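Local coordinates for protein binary enterotoxin of Clostridium perfringens component a (Clostridium perfringens, PDB 5WTZ) that probably acts as the enzymatic component of a binary enterotoxin, binding NAD+ and transferring its ADP-ribose to actin, at residues I295-R300 against L362-G367; K338-T343 against L386-Y391; N134-G139 against I211-F216; K288-E293 against G367-Y372. All coordinates share one frame; numbering follows the deposited sequence.

Contact 1: I295-R300 against L362-G367. With NAD (nicotinamide-adenine-dinucleotide), chain B.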
# COMPACT_ATOMS: atom_id res chain seq x y z
N ILE A 295 -5.87 -9.81 1.27
CA ILE A 295 -4.47 -9.77 1.66
C ILE A 295 -3.71 -8.88 0.67
O ILE A 295 -4.08 -8.74 -0.50
CB ILE A 295 -3.84 -11.21 1.72
CG1 ILE A 295 -2.48 -11.19 2.42
CG2 ILE A 295 -3.79 -11.88 0.34
CD1 ILE A 295 -1.97 -12.60 2.82
N ILE A 296 -2.68 -8.21 1.17
CA ILE A 296 -1.73 -7.50 0.32
C ILE A 296 -0.58 -8.45 -0.06
O ILE A 296 -0.01 -9.12 0.80
CB ILE A 296 -1.16 -6.24 1.02
CG1 ILE A 296 -2.29 -5.23 1.32
CG2 ILE A 296 -0.04 -5.64 0.18
CD1 ILE A 296 -3.18 -4.91 0.09
N THR A 297 -0.24 -8.52 -1.35
CA THR A 297 0.93 -9.29 -1.76
C THR A 297 1.78 -8.47 -2.74
O THR A 297 1.34 -7.44 -3.23
CB THR A 297 0.54 -10.65 -2.37
OG1 THR A 297 1.70 -11.49 -2.44
CG2 THR A 297 -0.14 -10.49 -3.76
N TYR A 298 3.00 -8.93 -3.02
CA TYR A 298 4.00 -8.13 -3.73
C TYR A 298 4.64 -8.86 -4.91
O TYR A 298 4.70 -10.08 -4.96
CB TYR A 298 5.12 -7.70 -2.77
CG TYR A 298 4.65 -6.89 -1.56
CD1 TYR A 298 4.23 -7.53 -0.39
CD2 TYR A 298 4.63 -5.50 -1.60
CE1 TYR A 298 3.80 -6.79 0.71
CE2 TYR A 298 4.21 -4.75 -0.51
CZ TYR A 298 3.78 -5.40 0.63
OH TYR A 298 3.37 -4.64 1.70
N ARG A 299 5.18 -8.10 -5.86
CA ARG A 299 5.87 -8.72 -6.98
C ARG A 299 6.94 -7.77 -7.50
O ARG A 299 6.67 -6.59 -7.71
CB ARG A 299 4.90 -9.08 -8.12
CG ARG A 299 5.59 -9.74 -9.32
CD ARG A 299 4.59 -10.20 -10.40
NE ARG A 299 5.33 -10.40 -11.64
CZ ARG A 299 6.14 -11.43 -11.87
NH1 ARG A 299 6.26 -12.40 -10.96
NH2 ARG A 299 6.81 -11.52 -13.02
N ARG A 300 8.15 -8.29 -7.67
CA ARG A 300 9.21 -7.59 -8.37
C ARG A 300 9.00 -7.87 -9.85
O ARG A 300 9.21 -8.99 -10.32
CB ARG A 300 10.57 -8.04 -7.87
CG ARG A 300 10.73 -7.84 -6.35
CD ARG A 300 10.50 -6.37 -5.96
NE ARG A 300 10.41 -6.11 -4.52
CZ ARG A 300 11.14 -5.20 -3.88
NH1 ARG A 300 12.06 -4.50 -4.53
NH2 ARG A 300 11.00 -5.01 -2.58
N LEU A 362 -0.03 -5.48 -4.50
CA LEU A 362 -1.31 -5.98 -4.99
C LEU A 362 -2.31 -6.25 -3.88
O LEU A 362 -2.03 -7.02 -2.95
CB LEU A 362 -1.09 -7.25 -5.80
CG LEU A 362 -2.33 -7.90 -6.42
CD1 LEU A 362 -2.99 -7.01 -7.53
CD2 LEU A 362 -1.98 -9.31 -6.92
N HIS A 363 -3.48 -5.64 -4.00
CA HIS A 363 -4.63 -5.96 -3.15
C HIS A 363 -5.30 -7.19 -3.72
O HIS A 363 -5.94 -7.11 -4.77
CB HIS A 363 -5.61 -4.78 -3.09
CG HIS A 363 -6.80 -5.04 -2.21
ND1 HIS A 363 -7.94 -4.26 -2.26
CD2 HIS A 363 -7.03 -5.97 -1.26
CE1 HIS A 363 -8.82 -4.71 -1.38
NE2 HIS A 363 -8.30 -5.76 -0.77
N LEU A 364 -5.12 -8.33 -3.04
CA LEU A 364 -5.60 -9.63 -3.48
C LEU A 364 -6.88 -9.99 -2.73
O LEU A 364 -6.83 -10.33 -1.55
CB LEU A 364 -4.51 -10.70 -3.24
CG LEU A 364 -4.77 -12.14 -3.71
CD1 LEU A 364 -5.04 -12.13 -5.21
CD2 LEU A 364 -3.57 -13.03 -3.40
N PRO A 365 -8.03 -9.91 -3.41
CA PRO A 365 -9.30 -10.05 -2.68
C PRO A 365 -9.61 -11.47 -2.20
O PRO A 365 -9.20 -12.47 -2.81
CB PRO A 365 -10.35 -9.61 -3.70
CG PRO A 365 -9.61 -8.87 -4.75
CD PRO A 365 -8.25 -9.50 -4.81
N ASN A 366 -10.31 -11.52 -1.08
CA ASN A 366 -11.10 -12.69 -0.67
C ASN A 366 -11.75 -13.32 -1.90
O ASN A 366 -12.39 -12.62 -2.67
CB ASN A 366 -12.17 -12.24 0.33
CG ASN A 366 -12.94 -13.39 0.93
OD1 ASN A 366 -13.16 -14.42 0.30
ND2 ASN A 366 -13.41 -13.19 2.17
N GLY A 367 -11.56 -14.62 -2.10
CA GLY A 367 -12.22 -15.31 -3.20
C GLY A 367 -11.38 -15.51 -4.45
O GLY A 367 -11.80 -16.24 -5.37
PA NAD B . 7.92 -14.74 -14.54
O1A NAD B . 7.68 -15.93 -15.44
O2A NAD B . 6.77 -14.02 -13.92
O5B NAD B . 8.78 -13.63 -15.33
C5B NAD B . 9.84 -13.95 -16.24
C4B NAD B . 10.00 -12.82 -17.24
O4B NAD B . 8.79 -12.72 -18.00
C3B NAD B . 10.23 -11.48 -16.55
O3B NAD B . 11.17 -10.72 -17.34
C2B NAD B . 8.85 -10.84 -16.59
O2B NAD B . 8.91 -9.41 -16.62
C1B NAD B . 8.22 -11.42 -17.85
N9A NAD B . 6.76 -11.53 -17.66
C8A NAD B . 6.12 -12.20 -16.69
N7A NAD B . 4.77 -12.07 -16.83
C5A NAD B . 4.56 -11.27 -17.88
C6A NAD B . 3.38 -10.72 -18.58
N6A NAD B . 2.14 -11.00 -18.14
N1A NAD B . 3.60 -9.91 -19.65
C2A NAD B . 4.83 -9.64 -20.09
N3A NAD B . 5.95 -10.12 -19.51
C4A NAD B . 5.87 -10.91 -18.42
O3 NAD B . 8.89 -15.25 -13.37
PN NAD B . 9.76 -14.39 -12.32
O1N NAD B . 8.80 -13.63 -11.43
O2N NAD B . 10.84 -13.67 -13.09
O5D NAD B . 10.44 -15.60 -11.52
C5D NAD B . 9.67 -16.64 -10.92
C4D NAD B . 10.54 -17.41 -9.95
O4D NAD B . 10.76 -16.61 -8.78
C3D NAD B . 9.82 -18.65 -9.46
O3D NAD B . 10.82 -19.58 -9.00
C2D NAD B . 9.02 -18.14 -8.28
O2D NAD B . 8.76 -19.17 -7.33
C1D NAD B . 9.89 -17.01 -7.72
N1N NAD B . 9.12 -15.84 -7.26
C2N NAD B . 9.27 -14.63 -7.85
C3N NAD B . 8.54 -13.53 -7.39
C7N NAD B . 8.69 -12.17 -8.02
O7N NAD B . 9.04 -12.03 -9.20
N7N NAD B . 8.45 -11.14 -7.23
C4N NAD B . 7.66 -13.65 -6.32
C5N NAD B . 7.53 -14.90 -5.74
C6N NAD B . 8.27 -15.97 -6.23

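Contact 2: K338-T343 against L386-Y391. With NAD (nicotinamide-adenine-dinucleotide), chain B.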
# COMPACT_ATOMS: atom_id res chain seq x y z
N LYS A 338 -2.19 -12.54 -18.74
CA LYS A 338 -2.36 -13.86 -19.33
C LYS A 338 -1.58 -14.94 -18.56
O LYS A 338 -1.91 -16.12 -18.63
CB LYS A 338 -1.91 -13.85 -20.80
CG LYS A 338 -2.66 -12.83 -21.66
CD LYS A 338 -2.17 -12.84 -23.11
CE LYS A 338 -2.70 -14.07 -23.84
NZ LYS A 338 -2.35 -14.07 -25.28
N THR A 339 -0.57 -14.51 -17.82
CA THR A 339 0.36 -15.42 -17.15
C THR A 339 -0.12 -15.82 -15.76
O THR A 339 -1.01 -15.16 -15.20
CB THR A 339 1.75 -14.75 -17.02
OG1 THR A 339 1.57 -13.39 -16.60
CG2 THR A 339 2.52 -14.78 -18.36
N PHE A 340 0.43 -16.90 -15.20
CA PHE A 340 0.34 -17.12 -13.77
C PHE A 340 1.14 -16.00 -13.13
O PHE A 340 2.16 -15.56 -13.68
CB PHE A 340 0.90 -18.48 -13.31
CG PHE A 340 0.16 -19.68 -13.84
CD1 PHE A 340 -1.09 -20.03 -13.33
CD2 PHE A 340 0.71 -20.46 -14.83
CE1 PHE A 340 -1.77 -21.13 -13.81
CE2 PHE A 340 0.04 -21.58 -15.32
CZ PHE A 340 -1.22 -21.90 -14.81
N ILE A 341 0.70 -15.55 -11.96
CA ILE A 341 1.40 -14.47 -11.26
C ILE A 341 2.11 -14.97 -9.99
O ILE A 341 1.45 -15.33 -8.99
CB ILE A 341 0.46 -13.32 -10.86
CG1 ILE A 341 -0.52 -13.01 -12.00
CG2 ILE A 341 1.30 -12.09 -10.44
CD1 ILE A 341 -1.52 -11.91 -11.64
N SER A 342 3.44 -15.01 -10.05
CA SER A 342 4.27 -15.27 -8.88
C SER A 342 4.40 -14.02 -8.00
O SER A 342 4.98 -12.98 -8.38
CB SER A 342 5.66 -15.77 -9.29
OG SER A 342 5.64 -17.17 -9.60
N THR A 343 3.84 -14.11 -6.80
CA THR A 343 3.88 -12.99 -5.85
C THR A 343 4.46 -13.46 -4.53
O THR A 343 4.46 -14.65 -4.24
CB THR A 343 2.49 -12.36 -5.56
OG1 THR A 343 1.76 -13.17 -4.63
CG2 THR A 343 1.67 -12.18 -6.83
N LEU A 386 0.86 -17.83 -5.41
CA LEU A 386 0.78 -17.99 -6.86
C LEU A 386 -0.66 -17.78 -7.32
O LEU A 386 -1.58 -18.45 -6.84
CB LEU A 386 1.28 -19.37 -7.27
CG LEU A 386 1.35 -19.72 -8.76
CD1 LEU A 386 2.30 -18.75 -9.46
CD2 LEU A 386 1.81 -21.16 -8.97
N ILE A 387 -0.86 -16.87 -8.26
CA ILE A 387 -2.20 -16.48 -8.70
C ILE A 387 -2.50 -17.12 -10.05
O ILE A 387 -1.60 -17.20 -10.90
CB ILE A 387 -2.30 -14.91 -8.77
CG1 ILE A 387 -2.03 -14.32 -7.38
CG2 ILE A 387 -3.65 -14.45 -9.31
CD1 ILE A 387 -1.90 -12.78 -7.34
N ASP A 388 -3.75 -17.58 -10.23
CA ASP A 388 -4.19 -18.22 -11.47
C ASP A 388 -4.03 -17.28 -12.67
O ASP A 388 -4.06 -16.06 -12.54
CB ASP A 388 -5.65 -18.69 -11.33
CG ASP A 388 -6.02 -19.82 -12.30
OD1 ASP A 388 -5.12 -20.40 -12.96
OD2 ASP A 388 -7.23 -20.14 -12.41
N HIS A 389 -3.85 -17.87 -13.85
CA HIS A 389 -3.74 -17.06 -15.06
C HIS A 389 -5.09 -16.41 -15.40
O HIS A 389 -6.15 -16.90 -15.00
CB HIS A 389 -3.25 -17.91 -16.22
CG HIS A 389 -4.20 -18.98 -16.65
ND1 HIS A 389 -4.93 -18.90 -17.81
CD2 HIS A 389 -4.54 -20.15 -16.06
CE1 HIS A 389 -5.67 -19.99 -17.93
NE2 HIS A 389 -5.45 -20.76 -16.88
N GLY A 390 -5.05 -15.29 -16.12
CA GLY A 390 -6.26 -14.75 -16.71
C GLY A 390 -7.01 -13.72 -15.88
O GLY A 390 -8.16 -13.42 -16.18
N TYR A 391 -6.39 -13.21 -14.83
CA TYR A 391 -6.97 -12.08 -14.08
C TYR A 391 -6.47 -10.79 -14.70
O TYR A 391 -5.84 -10.82 -15.75
CB TYR A 391 -6.58 -12.14 -12.60
CG TYR A 391 -7.37 -13.13 -11.74
CD1 TYR A 391 -8.71 -12.89 -11.41
CD2 TYR A 391 -6.75 -14.26 -11.22
CE1 TYR A 391 -9.42 -13.79 -10.60
CE2 TYR A 391 -7.45 -15.17 -10.42
CZ TYR A 391 -8.78 -14.92 -10.10
OH TYR A 391 -9.45 -15.82 -9.30
PA NAD B . 7.92 -14.74 -14.54
O1A NAD B . 7.68 -15.93 -15.44
O2A NAD B . 6.77 -14.02 -13.92
O5B NAD B . 8.78 -13.63 -15.33
C5B NAD B . 9.84 -13.95 -16.24
C4B NAD B . 10.00 -12.82 -17.24
O4B NAD B . 8.79 -12.72 -18.00
C3B NAD B . 10.23 -11.48 -16.55
O3B NAD B . 11.17 -10.72 -17.34
C2B NAD B . 8.85 -10.84 -16.59
O2B NAD B . 8.91 -9.41 -16.62
C1B NAD B . 8.22 -11.42 -17.85
N9A NAD B . 6.76 -11.53 -17.66
C8A NAD B . 6.12 -12.20 -16.69
N7A NAD B . 4.77 -12.07 -16.83
C5A NAD B . 4.56 -11.27 -17.88
C6A NAD B . 3.38 -10.72 -18.58
N6A NAD B . 2.14 -11.00 -18.14
N1A NAD B . 3.60 -9.91 -19.65
C2A NAD B . 4.83 -9.64 -20.09
N3A NAD B . 5.95 -10.12 -19.51
C4A NAD B . 5.87 -10.91 -18.42
O3 NAD B . 8.89 -15.25 -13.37
PN NAD B . 9.76 -14.39 -12.32
O1N NAD B . 8.80 -13.63 -11.43
O2N NAD B . 10.84 -13.67 -13.09
O5D NAD B . 10.44 -15.60 -11.52
C5D NAD B . 9.67 -16.64 -10.92
C4D NAD B . 10.54 -17.41 -9.95
O4D NAD B . 10.76 -16.61 -8.78
C3D NAD B . 9.82 -18.65 -9.46
O3D NAD B . 10.82 -19.58 -9.00
C2D NAD B . 9.02 -18.14 -8.28
O2D NAD B . 8.76 -19.17 -7.33
C1D NAD B . 9.89 -17.01 -7.72
N1N NAD B . 9.12 -15.84 -7.26
C2N NAD B . 9.27 -14.63 -7.85
C3N NAD B . 8.54 -13.53 -7.39
C7N NAD B . 8.69 -12.17 -8.02
O7N NAD B . 9.04 -12.03 -9.20
N7N NAD B . 8.45 -11.14 -7.23
C4N NAD B . 7.66 -13.65 -6.32
C5N NAD B . 7.53 -14.90 -5.74
C6N NAD B . 8.27 -15.97 -6.23
O HOH W 1 -4.22 -16.87 -19.78

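Contact 3: N134-G139 against I211-F216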
# COMPACT_ATOMS: atom_id res chain seq x y z
N ASN A 134 -8.75 0.32 -1.85
CA ASN A 134 -8.18 0.63 -0.56
C ASN A 134 -6.83 1.29 -0.79
O ASN A 134 -5.94 0.68 -1.39
CB ASN A 134 -8.02 -0.62 0.30
CG ASN A 134 -9.36 -1.23 0.72
OD1 ASN A 134 -10.38 -0.55 0.80
ND2 ASN A 134 -9.34 -2.52 1.00
N PHE A 135 -6.69 2.55 -0.35
CA PHE A 135 -5.48 3.33 -0.59
C PHE A 135 -4.50 3.19 0.57
O PHE A 135 -4.69 3.76 1.65
CB PHE A 135 -5.80 4.82 -0.84
CG PHE A 135 -6.46 5.08 -2.17
CD1 PHE A 135 -5.71 5.12 -3.34
CD2 PHE A 135 -7.84 5.24 -2.26
CE1 PHE A 135 -6.33 5.35 -4.58
CE2 PHE A 135 -8.47 5.47 -3.49
CZ PHE A 135 -7.70 5.53 -4.64
N ILE A 136 -3.45 2.42 0.34
CA ILE A 136 -2.46 2.15 1.37
C ILE A 136 -1.73 3.44 1.75
O ILE A 136 -1.25 4.18 0.90
CB ILE A 136 -1.46 1.04 0.91
CG1 ILE A 136 -2.20 -0.30 0.81
CG2 ILE A 136 -0.28 0.94 1.86
CD1 ILE A 136 -1.38 -1.42 0.17
N GLN A 137 -1.65 3.70 3.05
CA GLN A 137 -0.97 4.89 3.55
C GLN A 137 0.39 4.55 4.17
O GLN A 137 0.46 4.01 5.27
CB GLN A 137 -1.85 5.60 4.57
CG GLN A 137 -3.26 5.87 4.06
CD GLN A 137 -3.28 6.87 2.91
OE1 GLN A 137 -2.70 7.95 3.01
NE2 GLN A 137 -3.98 6.52 1.84
N ASP A 138 1.47 4.91 3.46
CA ASP A 138 2.83 4.60 3.91
C ASP A 138 3.29 5.53 5.03
O ASP A 138 2.94 6.71 5.06
CB ASP A 138 3.82 4.69 2.76
CG ASP A 138 3.57 3.63 1.73
OD1 ASP A 138 3.79 2.45 2.06
OD2 ASP A 138 3.14 3.98 0.62
N GLY A 139 4.09 4.99 5.94
CA GLY A 139 4.62 5.78 7.05
C GLY A 139 3.57 6.16 8.08
O GLY A 139 2.46 5.62 8.09
N ILE A 211 -8.94 1.97 7.68
CA ILE A 211 -9.05 0.52 7.80
C ILE A 211 -7.67 -0.10 7.86
O ILE A 211 -6.67 0.51 7.47
CB ILE A 211 -9.82 -0.11 6.62
CG1 ILE A 211 -8.99 -0.04 5.34
CG2 ILE A 211 -11.20 0.53 6.46
CD1 ILE A 211 -9.38 -1.08 4.27
N LYS A 212 -7.61 -1.33 8.36
CA LYS A 212 -6.35 -2.02 8.44
C LYS A 212 -6.40 -3.27 7.58
O LYS A 212 -7.18 -4.18 7.85
CB LYS A 212 -6.02 -2.39 9.90
CG LYS A 212 -4.59 -2.85 10.11
CD LYS A 212 -4.33 -3.10 11.58
CE LYS A 212 -3.07 -2.40 12.04
NZ LYS A 212 -1.88 -2.85 11.26
N GLN A 213 -5.58 -3.29 6.55
CA GLN A 213 -5.52 -4.44 5.65
C GLN A 213 -4.50 -5.45 6.16
O GLN A 213 -3.56 -5.07 6.87
CB GLN A 213 -5.16 -4.00 4.23
CG GLN A 213 -6.14 -3.00 3.61
CD GLN A 213 -5.94 -2.88 2.11
OE1 GLN A 213 -6.57 -3.61 1.33
NE2 GLN A 213 -5.06 -1.97 1.70
N LEU A 214 -4.69 -6.71 5.81
CA LEU A 214 -3.72 -7.76 6.16
C LEU A 214 -2.52 -7.61 5.22
O LEU A 214 -2.62 -7.82 4.00
CB LEU A 214 -4.33 -9.15 6.07
CG LEU A 214 -3.45 -10.34 6.48
CD1 LEU A 214 -3.07 -10.28 7.95
CD2 LEU A 214 -4.13 -11.66 6.17
N ASN A 215 -1.40 -7.21 5.80
CA ASN A 215 -0.23 -6.81 5.03
C ASN A 215 0.99 -7.11 5.89
O ASN A 215 1.28 -6.38 6.84
CB ASN A 215 -0.30 -5.33 4.66
CG ASN A 215 0.85 -4.89 3.76
OD1 ASN A 215 1.79 -5.65 3.52
ND2 ASN A 215 0.79 -3.64 3.31
N PHE A 216 1.70 -8.19 5.59
CA PHE A 216 2.77 -8.64 6.48
C PHE A 216 4.03 -7.78 6.40
O PHE A 216 4.80 -7.74 7.36
CB PHE A 216 3.11 -10.10 6.17
CG PHE A 216 1.96 -11.03 6.43
CD1 PHE A 216 1.39 -11.08 7.69
CD2 PHE A 216 1.45 -11.82 5.42
CE1 PHE A 216 0.32 -11.92 7.94
CE2 PHE A 216 0.37 -12.66 5.66
CZ PHE A 216 -0.19 -12.70 6.92
O HOH W 2 -4.68 -1.93 -1.17

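Contact 4: K288-E293 against G367-Y372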
# COMPACT_ATOMS: atom_id res chain seq x y z
N LYS A 288 -8.47 -24.57 -5.96
CA LYS A 288 -8.93 -25.55 -4.96
C LYS A 288 -9.17 -24.93 -3.57
O LYS A 288 -9.95 -25.47 -2.78
CB LYS A 288 -7.95 -26.72 -4.87
CG LYS A 288 -8.03 -27.63 -6.11
CD LYS A 288 -7.11 -28.82 -6.04
CE LYS A 288 -7.65 -29.88 -5.11
NZ LYS A 288 -6.88 -31.16 -5.29
N ARG A 289 -8.53 -23.81 -3.28
CA ARG A 289 -8.83 -23.11 -2.05
C ARG A 289 -8.64 -21.61 -2.23
O ARG A 289 -7.52 -21.11 -2.18
CB ARG A 289 -7.98 -23.63 -0.90
CG ARG A 289 -8.25 -22.92 0.43
CD ARG A 289 -7.37 -23.48 1.53
NE ARG A 289 -7.97 -24.63 2.21
CZ ARG A 289 -8.47 -24.60 3.44
NH1 ARG A 289 -8.44 -23.48 4.15
NH2 ARG A 289 -9.00 -25.70 3.97
N LYS A 290 -9.75 -20.91 -2.46
CA LYS A 290 -9.75 -19.46 -2.69
C LYS A 290 -9.15 -18.72 -1.52
O LYS A 290 -9.31 -19.12 -0.37
CB LYS A 290 -11.17 -18.95 -2.93
CG LYS A 290 -11.74 -19.35 -4.28
CD LYS A 290 -13.17 -18.92 -4.36
CE LYS A 290 -13.78 -19.14 -5.74
NZ LYS A 290 -13.21 -18.19 -6.74
N ILE A 291 -8.43 -17.64 -1.83
CA ILE A 291 -7.91 -16.74 -0.80
C ILE A 291 -9.02 -16.41 0.22
O ILE A 291 -10.06 -15.88 -0.15
CB ILE A 291 -7.34 -15.45 -1.44
CG1 ILE A 291 -6.14 -15.79 -2.33
CG2 ILE A 291 -6.93 -14.43 -0.39
CD1 ILE A 291 -4.86 -16.12 -1.58
N PRO A 292 -8.80 -16.76 1.50
CA PRO A 292 -9.84 -16.74 2.55
C PRO A 292 -10.16 -15.35 3.13
O PRO A 292 -11.17 -15.23 3.82
CB PRO A 292 -9.24 -17.63 3.63
CG PRO A 292 -7.78 -17.41 3.50
CD PRO A 292 -7.53 -17.30 2.01
N GLU A 293 -9.29 -14.36 2.90
CA GLU A 293 -9.49 -12.98 3.36
C GLU A 293 -8.60 -12.07 2.52
O GLU A 293 -7.55 -12.51 2.03
CB GLU A 293 -9.13 -12.83 4.83
CG GLU A 293 -7.65 -13.10 5.12
CD GLU A 293 -7.36 -13.15 6.61
OE1 GLU A 293 -7.81 -12.25 7.33
OE2 GLU A 293 -6.69 -14.12 7.05
N GLY A 367 -11.56 -14.62 -2.10
CA GLY A 367 -12.22 -15.31 -3.20
C GLY A 367 -11.38 -15.51 -4.45
O GLY A 367 -11.80 -16.24 -5.37
N SER A 368 -10.22 -14.88 -4.50
CA SER A 368 -9.28 -15.04 -5.62
C SER A 368 -8.77 -16.49 -5.77
O SER A 368 -8.47 -17.16 -4.78
CB SER A 368 -8.10 -14.08 -5.47
OG SER A 368 -8.55 -12.74 -5.43
N ASN A 369 -8.64 -16.95 -7.00
CA ASN A 369 -8.05 -18.27 -7.22
C ASN A 369 -6.53 -18.17 -7.17
O ASN A 369 -5.87 -17.89 -8.18
CB ASN A 369 -8.53 -18.88 -8.56
CG ASN A 369 -10.02 -19.15 -8.56
OD1 ASN A 369 -10.59 -19.48 -7.52
ND2 ASN A 369 -10.67 -19.01 -9.72
N ALA A 370 -5.99 -18.40 -5.98
CA ALA A 370 -4.57 -18.25 -5.67
C ALA A 370 -4.25 -19.12 -4.48
O ALA A 370 -5.15 -19.45 -3.69
CB ALA A 370 -4.21 -16.76 -5.37
N ALA A 371 -2.99 -19.53 -4.33
CA ALA A 371 -2.59 -20.35 -3.19
C ALA A 371 -1.24 -19.92 -2.62
O ALA A 371 -0.37 -19.44 -3.35
CB ALA A 371 -2.55 -21.83 -3.58
N TYR A 372 -1.09 -20.08 -1.30
CA TYR A 372 0.21 -19.91 -0.65
C TYR A 372 0.98 -21.20 -0.89
O TYR A 372 0.86 -22.17 -0.13
CB TYR A 372 0.05 -19.65 0.85
CG TYR A 372 1.33 -19.29 1.58
CD1 TYR A 372 2.20 -20.27 2.04
CD2 TYR A 372 1.63 -17.97 1.84
CE1 TYR A 372 3.37 -19.93 2.73
CE2 TYR A 372 2.78 -17.62 2.53
CZ TYR A 372 3.64 -18.60 2.96
OH TYR A 372 4.78 -18.21 3.64
O HOH W 3 -6.41 -22.28 -4.55

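Contact 1: I295-R300 against L362-G367
Ile295 begins an antiparallel ladder by pairing with Leu364 in a hydrogen-bonded position: Ile295 N reaches Leu364 O at 3.0 Å, and Leu364 N returns to Ile295 O at 2.8 Å. Their side chains run side by side on one face of the sheet, where Ile295 CG2 rests on Leu364 CB at 3.8 Å. Ile296 faces the opposite side, in a non-hydrogen-bonded pair with His363. A bend at its chi2 (-50°) folds CD1 back over the His363 backbone, 3.7 Å from His363 CA, while the imidazole NE2 of His363 is held by Asp294. Thr297 restores the hydrogen-bonded pattern: Thr297 N to Leu362 O is 2.8 Å, and Leu362 N to Thr297 O is 2.7 Å. The chi1 of Thr297 (-166°) puts its methyl CG2 between the backbone N and the carbonyl carbon, against Leu362 CB and CD2; OG1 bonds to Thr343. Beyond the ladder the strand enters the NAD site. Arg299 extends its chain to place NH1 2.9 Å from NAD O1N; NH2 adds weak bonds to O2A and O1N, so the guanidinium spans both phosphates. Glu305 forms a salt bridge with Arg299 NE and would help fix its rotation. The arginine is probably the first member of the Arg-Ser-Glu set of this transferase class. Arg300 CB lies beside the nicotinamide amide. Strand 295-301 is an outermost strand of its five-stranded sheet; strand 358-364 separates it from strand 411-420, whose Ala418 and Leu420 touch Leu362, while Val385 and Ile387 of strand 384-387 pack against Leu364.

Contact 2: K338-T343 against L386-Y391
The NAD pocket borders the antiparallel pair formed by Ile341 and Ile387, with Thr339 at the adenine end of the cofactor and Ser342 and Thr343 at the nicotinamide end. Ile341 N gives a bond to Ile387 O at 3.0 Å, and Ile387 N one to Ile341 O at 2.9 Å. On the same face the two isoleucines cross, CB to CB, and Ile387 CD1 meets Thr343 CG2 at 3.7 Å, the two side chains nearly at right angles. On the other face one methyl of Leu386, CD1, reaches both Ser342 OG and Phe340 CB. Ser342-Thr343 probably begins the counterpart of the Ser-Thr-Ser motif of the Arg-Ser-Glu transferases: Ser342 OG bonds to Glu384, a residue of the NAD site two positions before Leu386, and Ser342 O to Arg299. The bond to Ser342 OG probably helps to position Glu384 toward the cofactor; Ser342 itself also touches NAD, its CB lying beside the nicotinamide ring. Thr339 OG1 accepts a bond from NAD N6A at 2.9 Å. Farther along, Phe340 and His389 form an offset edge-to-face pair, the imidazole edge turned to the phenyl face with planes 76° apart and centroids 5.3 Å apart. His389 takes a chi1 of 66°, with CG between its backbone N and carbonyl carbon, which brings CD2 to 3.7 Å from Phe340 CE1. Ile387 O lies at the phenyl edge, in its plane. A water donates to Lys338 O and also bonds His389 ND1, in the plane of that ring. Gly390 and Tyr391 then face Val337 together in a G1 beta bulge.

Contact 3: N134-G139 against I211-F216
Asn134 and Gln213 set their amide planes 87° apart in the N-terminal ADP-ribosyltransferase-like unit, where edge strand 134-136 of a five-stranded mixed sheet faces the chain leaving strand 201-211. Asn134 ND2 donates to Gln213 OE1 at 3.0 Å. The bond is fairly straight at the hydrogen and leaves in the plane of the Asn134 amide, but it lands from above the Gln213 carbonyl plane, 68° out of it, and so uses no lone pair. The Asn134 amide also has a hydrophobic neighbour: Ile211 CD1 stands 3.6 Å from Asn134 CG and equally far from its OD1 and ND2, and thus lies over the flat side of the group. Ile211 has CG1 between its own N and carbonyl carbon (chi1 70°), which aims the methyl there. Ile136 crosses Gln213 at about a right angle, CG1 being 3.4 Å from Gln213 NE2. Its outer methyl CD1 comes more loosely to Asn215, whose OD1 bonds to Tyr298 of the second unit. Gln213 NE2 also reaches Ser187 on neighbouring strand 187-198. Finally, one water donates to Asn134 O at 2.9 Å and accepts from Gln213 NE2 at 2.9 Å.

Contact 4: K288-E293 against G367-Y372
The loop between helix 272-286 and strand 295-301 meets, in the C-terminal ADP-ribosyltransferase unit, the turn that leads from strand 358-364 into strand 370-372, with Lys290 and Ile291 facing Gly367 to Ala370. Two backbone bonds join the loops: Ile291 N to Ser368 O at 3.0 Å, and Gly367 N to Ile291 O at 2.8 Å. Gly367 takes a positive phi (98°), and both its N and its O bond to the 288-293 loop. Lys290 lies alongside Asn369, the two side chains pointing the same way. Its chain runs extended past Gly367 O and turns only at the last torsion, chi4 -71°, which brings NZ to 2.8 Å from Gly367 O and 3.0 Å from Asn369 OD1. The first of these bonds is nearly collinear with the carbonyl; the second comes from above the Asn369 amide plane. Ile291, by contrast, is buried: CG1 touches Ala370 CB at 3.7 Å, CD1 lies beside the same methyl, and Tyr231 of helix 220-237 packs against the isoleucine. A water accepts from Arg289 N at 2.9 Å and lies by Ala370 O. Both acceptors of the Lys290 ammonium across this contact are neutral oxygens, so the bonds are ion-dipole in kind and not a salt bridge; the charge would be expected to polarise the Gly367 carbonyl.

How the contacts relate
Contact 3 comes first along the chain, in the N-terminal unit; contacts 1, 2 and 4 interleave in the C-terminal one. Contact 1 is nested within the loop closed by contact 4 and shares Gly367 with it, whereas contacts 1 and 2 alternate in sequence. Centres of contacts 1 and 2 are 11 Å apart, and both touch NAD, so the edge strand of the five-stranded sheet and the three-stranded sheet beside it both contribute to one pocket. Contact 4 joins that smaller sheet through strand 370-372, next to strand 384-387 of contact 2. Contact 3, about 23 Å from contact 2 between centres, touches contact 1 across the seam between the two units.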